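Local coordinates for protein 2-dehydropantoate 2-reductase (Bacillus subtilis, PDB 3EGO) that probably catalyses the NADPH-dependent reduction of ketopantoate (2-dehydropantoate) to (R)-pantoate, a step on the way to pantothenate, at residues V13-A18 with A126-D131; A38-E43 with S130-D135; E43-Y48 with A56-D61. One frame throughout, in Å; residues are numbered along the deposited sequence.

Contact 1: V13-A18 with A126-D131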
# COMPACT_ATOMS: atom_id res chain seq x y z
N VAL A 13 8.76 12.55 23.49
CA VAL A 13 9.94 13.47 23.51
C VAL A 13 9.75 14.62 24.46
O VAL A 13 10.67 14.98 25.17
CB VAL A 13 10.27 14.01 22.09
CG1 VAL A 13 11.48 14.99 22.13
CG2 VAL A 13 10.59 12.84 21.16
N GLY A 14 8.57 15.25 24.46
CA GLY A 14 8.31 16.32 25.41
C GLY A 14 8.51 15.93 26.86
O GLY A 14 9.17 16.64 27.62
N LEU A 15 7.96 14.80 27.26
CA LEU A 15 8.09 14.38 28.65
C LEU A 15 9.54 14.07 28.99
O LEU A 15 9.98 14.31 30.10
CB LEU A 15 7.22 13.14 28.90
CG LEU A 15 5.70 13.41 28.72
CD1 LEU A 15 4.93 12.07 28.86
CD2 LEU A 15 5.20 14.45 29.70
N LEU A 16 10.24 13.43 28.05
CA LEU A 16 11.67 13.09 28.24
C LEU A 16 12.49 14.37 28.45
O LEU A 16 13.28 14.47 29.40
CB LEU A 16 12.18 12.36 26.98
CG LEU A 16 13.65 11.89 27.05
CD1 LEU A 16 13.76 10.65 27.82
CD2 LEU A 16 14.13 11.69 25.63
N CYS A 17 12.27 15.37 27.58
CA CYS A 17 13.01 16.62 27.72
C CYS A 17 12.63 17.32 29.03
O CYS A 17 13.46 17.91 29.70
CB CYS A 17 12.69 17.57 26.55
SG CYS A 17 13.36 17.03 24.96
N ALA A 18 11.34 17.29 29.37
CA ALA A 18 10.90 17.99 30.58
C ALA A 18 11.56 17.36 31.80
O ALA A 18 12.04 18.07 32.65
CB ALA A 18 9.36 17.90 30.69
N ALA A 126 12.40 6.88 23.38
CA ALA A 126 11.53 7.27 24.48
C ALA A 126 10.11 6.88 24.14
O ALA A 126 9.65 7.11 23.00
CB ALA A 126 11.63 8.78 24.72
N VAL A 127 9.40 6.34 25.12
CA VAL A 127 8.05 5.80 24.89
C VAL A 127 7.13 6.35 25.98
O VAL A 127 7.37 6.09 27.16
CB VAL A 127 8.08 4.24 24.95
CG1 VAL A 127 6.67 3.67 24.89
CG2 VAL A 127 8.95 3.64 23.84
N ARG A 128 6.09 7.12 25.62
CA ARG A 128 5.16 7.66 26.64
C ARG A 128 4.30 6.51 27.18
O ARG A 128 3.71 5.75 26.40
CB ARG A 128 4.28 8.79 26.07
CG ARG A 128 3.22 9.34 27.08
CD ARG A 128 2.57 10.65 26.52
NE ARG A 128 1.67 10.31 25.43
CZ ARG A 128 0.85 11.17 24.82
NH1 ARG A 128 0.86 12.44 25.17
NH2 ARG A 128 0.06 10.75 23.84
N LYS A 129 4.27 6.36 28.50
CA LYS A 129 3.49 5.30 29.13
C LYS A 129 2.10 5.77 29.54
O LYS A 129 1.16 5.00 29.54
CB LYS A 129 4.23 4.75 30.36
CG LYS A 129 5.55 4.08 29.99
CD LYS A 129 6.23 3.41 31.23
CE LYS A 129 5.82 1.93 31.39
NZ LYS A 129 5.91 1.21 30.07
N SER A 130 1.99 7.04 29.91
CA SER A 130 0.73 7.65 30.35
C SER A 130 0.85 9.15 30.17
O SER A 130 1.86 9.64 29.67
CB SER A 130 0.48 7.35 31.82
OG SER A 130 1.49 7.94 32.62
N ASP A 131 -0.16 9.90 30.61
CA ASP A 131 -0.08 11.37 30.58
C ASP A 131 1.12 11.96 31.35
O ASP A 131 1.56 13.06 31.07
CB ASP A 131 -1.38 12.02 31.11
CG ASP A 131 -2.43 12.32 29.98
OD1 ASP A 131 -2.11 12.29 28.78
OD2 ASP A 131 -3.60 12.58 30.32
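L15 lays its CD1 methyl over the aliphatic part of R128, 3.6 Å from CD and 3.7 Å from CG, so that a branched hydrocarbon meets the methylene section of a long charged residue. The leucine branch lies slantwise over these methylenes. In L15 a chi1 of -63° sets CG beside the backbone N and toward the strand end; the fork at CG then gives CD1 to R128 and to the carbonyl O of S130, 4.0 Å away, and CD2 to the O of D131. R128 starts out extended and then bends at chi3 (72°), leaving its methylenes against the leucine while the guanidinium turns off to the glycine-rich loop, where NH1 is hydrogen-bonded to the carbonyl of G10. Arginine suits this place because one residue supplies both an apolar flank and a far-reaching donor.

Helix 12-22 is the one that follows the GxGxxG turn of the Rossmann fold, and G9 to G14 are expected to bind NADP(+), as is A126. L15 and L16, on the side of the helix that faces the strand, therefore pack against the end of strand 116-128 close to the probable cofactor site. S12 OG is hydrogen-bonded to the backbone N of R128 and draws the start of the helix to the strand.

A second apolar touch has L16 CD2 3.9 Å from the CB of A126, whose single methyl lets the strand run close to the helix. The neighbouring strand 133-138 extends this surface, L15 resting on V134 and L16 on H136. The carboxylate of D131 is engaged elsewhere, in a salt bridge with R33.

Contact 2: A38-E43 with S130-D135; sequences AAIQSE and SDTAVD
The CG2 methyl of T132 packs against the helix backbone and the side chains of A39 and I40, 3.4 Å from the carbonyl O of A39, 3.7 Å from A39 CB and 4.1 Å from I40 CG1. The rotation that produces this places OG1 between the backbone N and the carbonyl carbon (chi1 62°), leaving the methyl rather than the hydroxyl to face A39. Alanine suits position 39, since its small side chain lets the loop come right up to the helix surface. The side chains of I40 and T132 run alongside each other, pointing opposite ways, and I40 CG1 reaches the carbonyl O of D131 at 4.0 Å.

Polar groups meet only loosely across the contact. The E43 chain lies roughly perpendicular to T132 and holds OE2 4.0 Å from OG1, beyond bonding distance. Other polar links lie within each segment. In the helix, A39 O accepts the backbone N of E43, and S42 OG donates to A38 O (2.7 Å), tilted 29° from the carbonyl plane; serine can thus fold its hydroxyl back onto the preceding turn. In the loop, S130 OG takes a weak bond from the N of T132.

D131 O is hydrogen-bonded to Q36 NE2, and its carboxylate forms a salt bridge with R33, both from around the start of helix 34-43. The helix thus lies against the turn leading into strand 133-138, with I40 also reaching L15 of helix 12-22 and A60 of strand 52-61.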
# COMPACT_ATOMS: atom_id res chain seq x y z
N ALA A 38 -3.12 19.17 33.95
CA ALA A 38 -3.53 19.05 35.35
C ALA A 38 -2.81 17.91 36.01
O ALA A 38 -2.40 18.00 37.16
CB ALA A 38 -5.07 18.84 35.47
N ALA A 39 -2.67 16.81 35.29
CA ALA A 39 -2.06 15.61 35.87
C ALA A 39 -0.56 15.75 36.13
O ALA A 39 -0.02 15.14 37.08
CB ALA A 39 -2.35 14.39 35.01
N ILE A 40 0.14 16.49 35.27
CA ILE A 40 1.58 16.76 35.45
C ILE A 40 1.78 17.70 36.65
O ILE A 40 2.59 17.43 37.54
CB ILE A 40 2.21 17.42 34.20
CG1 ILE A 40 2.39 16.37 33.07
CG2 ILE A 40 3.54 18.11 34.57
CD1 ILE A 40 2.55 16.98 31.62
N GLN A 41 1.02 18.80 36.65
CA GLN A 41 1.05 19.77 37.73
C GLN A 41 0.72 19.05 39.05
O GLN A 41 1.02 19.58 40.12
CB GLN A 41 0.10 20.95 37.41
CG GLN A 41 0.35 22.26 38.19
CD GLN A 41 1.55 23.09 37.69
OE1 GLN A 41 1.46 23.85 36.71
NE2 GLN A 41 2.66 22.98 38.42
N SER A 42 0.19 17.82 38.96
CA SER A 42 -0.28 17.01 40.10
C SER A 42 0.62 15.91 40.67
O SER A 42 0.89 15.90 41.88
CB SER A 42 -1.65 16.40 39.79
OG SER A 42 -2.65 17.41 39.79
N GLU A 43 1.06 14.94 39.87
CA GLU A 43 2.04 14.01 40.42
C GLU A 43 3.42 14.09 39.77
O GLU A 43 4.24 13.20 39.97
CB GLU A 43 1.56 12.55 40.48
CG GLU A 43 1.20 11.91 39.17
CD GLU A 43 -0.29 11.94 38.94
OE1 GLU A 43 -0.97 12.72 39.63
OE2 GLU A 43 -0.76 11.18 38.07
N SER A 130 1.99 7.04 29.91
CA SER A 130 0.73 7.65 30.35
C SER A 130 0.85 9.15 30.17
O SER A 130 1.86 9.64 29.67
CB SER A 130 0.48 7.35 31.82
OG SER A 130 1.49 7.94 32.62
N ASP A 131 -0.16 9.90 30.61
CA ASP A 131 -0.08 11.37 30.58
C ASP A 131 1.12 11.96 31.35
O ASP A 131 1.56 13.06 31.07
CB ASP A 131 -1.38 12.02 31.11
CG ASP A 131 -2.43 12.32 29.98
OD1 ASP A 131 -2.11 12.29 28.78
OD2 ASP A 131 -3.60 12.58 30.32
N THR A 132 1.60 11.28 32.38
CA THR A 132 2.70 11.82 33.16
C THR A 132 4.00 10.98 33.11
O THR A 132 5.01 11.33 33.73
CB THR A 132 2.30 11.99 34.67
OG1 THR A 132 1.97 10.70 35.20
CG2 THR A 132 1.08 12.90 34.82
N ALA A 133 4.01 9.87 32.39
CA ALA A 133 5.14 8.97 32.53
C ALA A 133 5.77 8.60 31.19
O ALA A 133 5.04 8.43 30.17
CB ALA A 133 4.69 7.69 33.28
N VAL A 134 7.11 8.46 31.19
CA VAL A 134 7.87 8.19 29.98
C VAL A 134 8.98 7.19 30.28
O VAL A 134 9.69 7.26 31.30
CB VAL A 134 8.42 9.51 29.30
CG1 VAL A 134 9.49 10.18 30.18
CG2 VAL A 134 9.04 9.22 27.88
N ASP A 135 9.19 6.26 29.36
CA ASP A 135 10.23 5.28 29.58
C ASP A 135 11.38 5.68 28.68
O ASP A 135 11.18 5.83 27.48
CB ASP A 135 9.67 3.94 29.14
CG ASP A 135 10.61 2.77 29.40
OD1 ASP A 135 11.72 2.94 29.93
OD2 ASP A 135 10.19 1.65 29.06

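Contact 3: E43-Y48 with A56-D61; sequences EGIRLY and ADCSAD
The backbone N of I45 gives the shortest bond of the contact, to the carbonyl O of A56 at 2.8 Å, nearly straight at 168°. A56 N returns a bond of 2.9 Å to I45 O. Together they make I45 and A56 an antiparallel hydrogen-bonded pair in the beta hairpin of strands 45-49 and 52-61.

Just before the pair, G44 leaves helix 34-43 with a positive phi of 75°. Its CA lies 3.3 Å from A56 O and 4.0 Å from D57 OD1, a closeness that glycine permits by carrying no side chain, and it lets the chain turn directly from helix into strand.

I45 and A56 put their side chains on the same face of the sheet, toward helix 12-22, where I45 meets A18 and A56 meets Y19. I45 CG1 stands beside the backbone N (chi1 -74°), carrying CD1 on toward C58, whose CB lies 3.9 Å from that methyl; C58 also touches V27 and V29.

The backbone N and O of I45 and A56 thus satisfy one another within the hairpin, so this buried pair can present purely apolar side chains to helix 12-22.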
# COMPACT_ATOMS: atom_id res chain seq x y z
N GLU A 43 1.06 14.94 39.87
CA GLU A 43 2.04 14.01 40.42
C GLU A 43 3.42 14.09 39.77
O GLU A 43 4.24 13.20 39.97
CB GLU A 43 1.56 12.55 40.48
CG GLU A 43 1.20 11.91 39.17
CD GLU A 43 -0.29 11.94 38.94
OE1 GLU A 43 -0.97 12.72 39.63
OE2 GLU A 43 -0.76 11.18 38.07
N GLY A 44 3.67 15.17 39.04
CA GLY A 44 4.95 15.38 38.39
C GLY A 44 5.11 14.51 37.16
O GLY A 44 4.13 13.92 36.67
N ILE A 45 6.34 14.41 36.68
CA ILE A 45 6.67 13.51 35.59
C ILE A 45 7.45 12.33 36.12
O ILE A 45 8.39 12.50 36.91
CB ILE A 45 7.49 14.26 34.51
CG1 ILE A 45 6.58 15.20 33.73
CG2 ILE A 45 8.14 13.27 33.53
CD1 ILE A 45 7.36 16.18 32.93
N ARG A 46 7.10 11.14 35.68
CA ARG A 46 7.86 9.97 36.07
C ARG A 46 8.69 9.55 34.89
O ARG A 46 8.20 9.50 33.78
CB ARG A 46 6.94 8.82 36.43
CG ARG A 46 5.94 9.16 37.53
CD ARG A 46 6.65 9.47 38.86
NE ARG A 46 5.75 10.01 39.88
CZ ARG A 46 5.02 9.27 40.71
NH1 ARG A 46 4.23 9.86 41.60
NH2 ARG A 46 5.08 7.94 40.67
N LEU A 47 9.94 9.22 35.13
CA LEU A 47 10.74 8.67 34.05
C LEU A 47 11.22 7.32 34.49
O LEU A 47 11.73 7.18 35.62
CB LEU A 47 11.92 9.59 33.75
CG LEU A 47 12.83 8.99 32.67
CD1 LEU A 47 13.03 10.01 31.53
CD2 LEU A 47 14.11 8.62 33.32
N TYR A 48 11.05 6.34 33.61
CA TYR A 48 11.50 4.96 33.84
C TYR A 48 12.78 4.74 33.03
O TYR A 48 12.87 5.12 31.84
CB TYR A 48 10.43 3.97 33.38
CG TYR A 48 9.08 4.04 34.08
CD1 TYR A 48 8.67 3.03 34.95
CD2 TYR A 48 8.20 5.10 33.84
CE1 TYR A 48 7.41 3.10 35.58
CE2 TYR A 48 6.98 5.18 34.46
CZ TYR A 48 6.58 4.18 35.33
OH TYR A 48 5.34 4.27 35.93
N ALA A 56 10.04 13.90 38.80
CA ALA A 56 10.39 15.31 38.74
C ALA A 56 9.14 16.15 38.81
O ALA A 56 8.17 15.92 38.11
CB ALA A 56 11.15 15.66 37.43
N ASP A 57 9.19 17.21 39.60
CA ASP A 57 8.07 18.11 39.59
C ASP A 57 8.25 19.18 38.46
O ASP A 57 9.36 19.60 38.14
CB ASP A 57 7.79 18.51 41.05
CG ASP A 57 7.70 17.24 42.00
OD1 ASP A 57 6.90 16.29 41.73
OD2 ASP A 57 8.45 17.17 43.00
N CYS A 58 7.16 19.47 37.76
CA CYS A 58 7.16 20.25 36.53
C CYS A 58 5.88 21.08 36.52
O CYS A 58 4.86 20.59 37.00
CB CYS A 58 7.12 19.23 35.36
SG CYS A 58 7.34 19.83 33.72
N SER A 59 5.89 22.27 35.94
CA SER A 59 4.63 22.99 35.71
C SER A 59 4.05 22.57 34.37
O SER A 59 4.74 21.93 33.56
CB SER A 59 4.82 24.52 35.76
OG SER A 59 5.50 24.87 36.95
N ALA A 60 2.79 22.90 34.13
CA ALA A 60 2.13 22.58 32.88
C ALA A 60 1.06 23.62 32.54
O ALA A 60 0.57 24.35 33.41
CB ALA A 60 1.56 21.18 32.93
N ASP A 61 0.69 23.70 31.28
CA ASP A 61 -0.26 24.69 30.84
C ASP A 61 -0.76 24.25 29.48
O ASP A 61 -0.19 23.34 28.89
CB ASP A 61 0.42 26.05 30.71
CG ASP A 61 -0.49 27.21 31.05
OD1 ASP A 61 -0.07 28.04 31.90
OD2 ASP A 61 -1.62 27.28 30.48

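How the contacts relate
After strand 4-8, helix 12-22 opens the long loop that contact 1 closes when the chain returns at 126-131. Helix 34-43 opens the second loop, which contact 2 closes at 130-135; the two closures share S130 and D131, helix 12-22 being tied to the end of strand 116-128 and helix 34-43 to the turn that follows it. Contact 3 is nested inside both loops, a short hairpin closure starting at E43, which it shares with contact 2. Strand 45-49 then pairs in parallel with strand 133-138, through T132 O to R46 N and V134 O to Y48 N, while A18 packs on I45, joining all three contacts within the Rossmann-type domain.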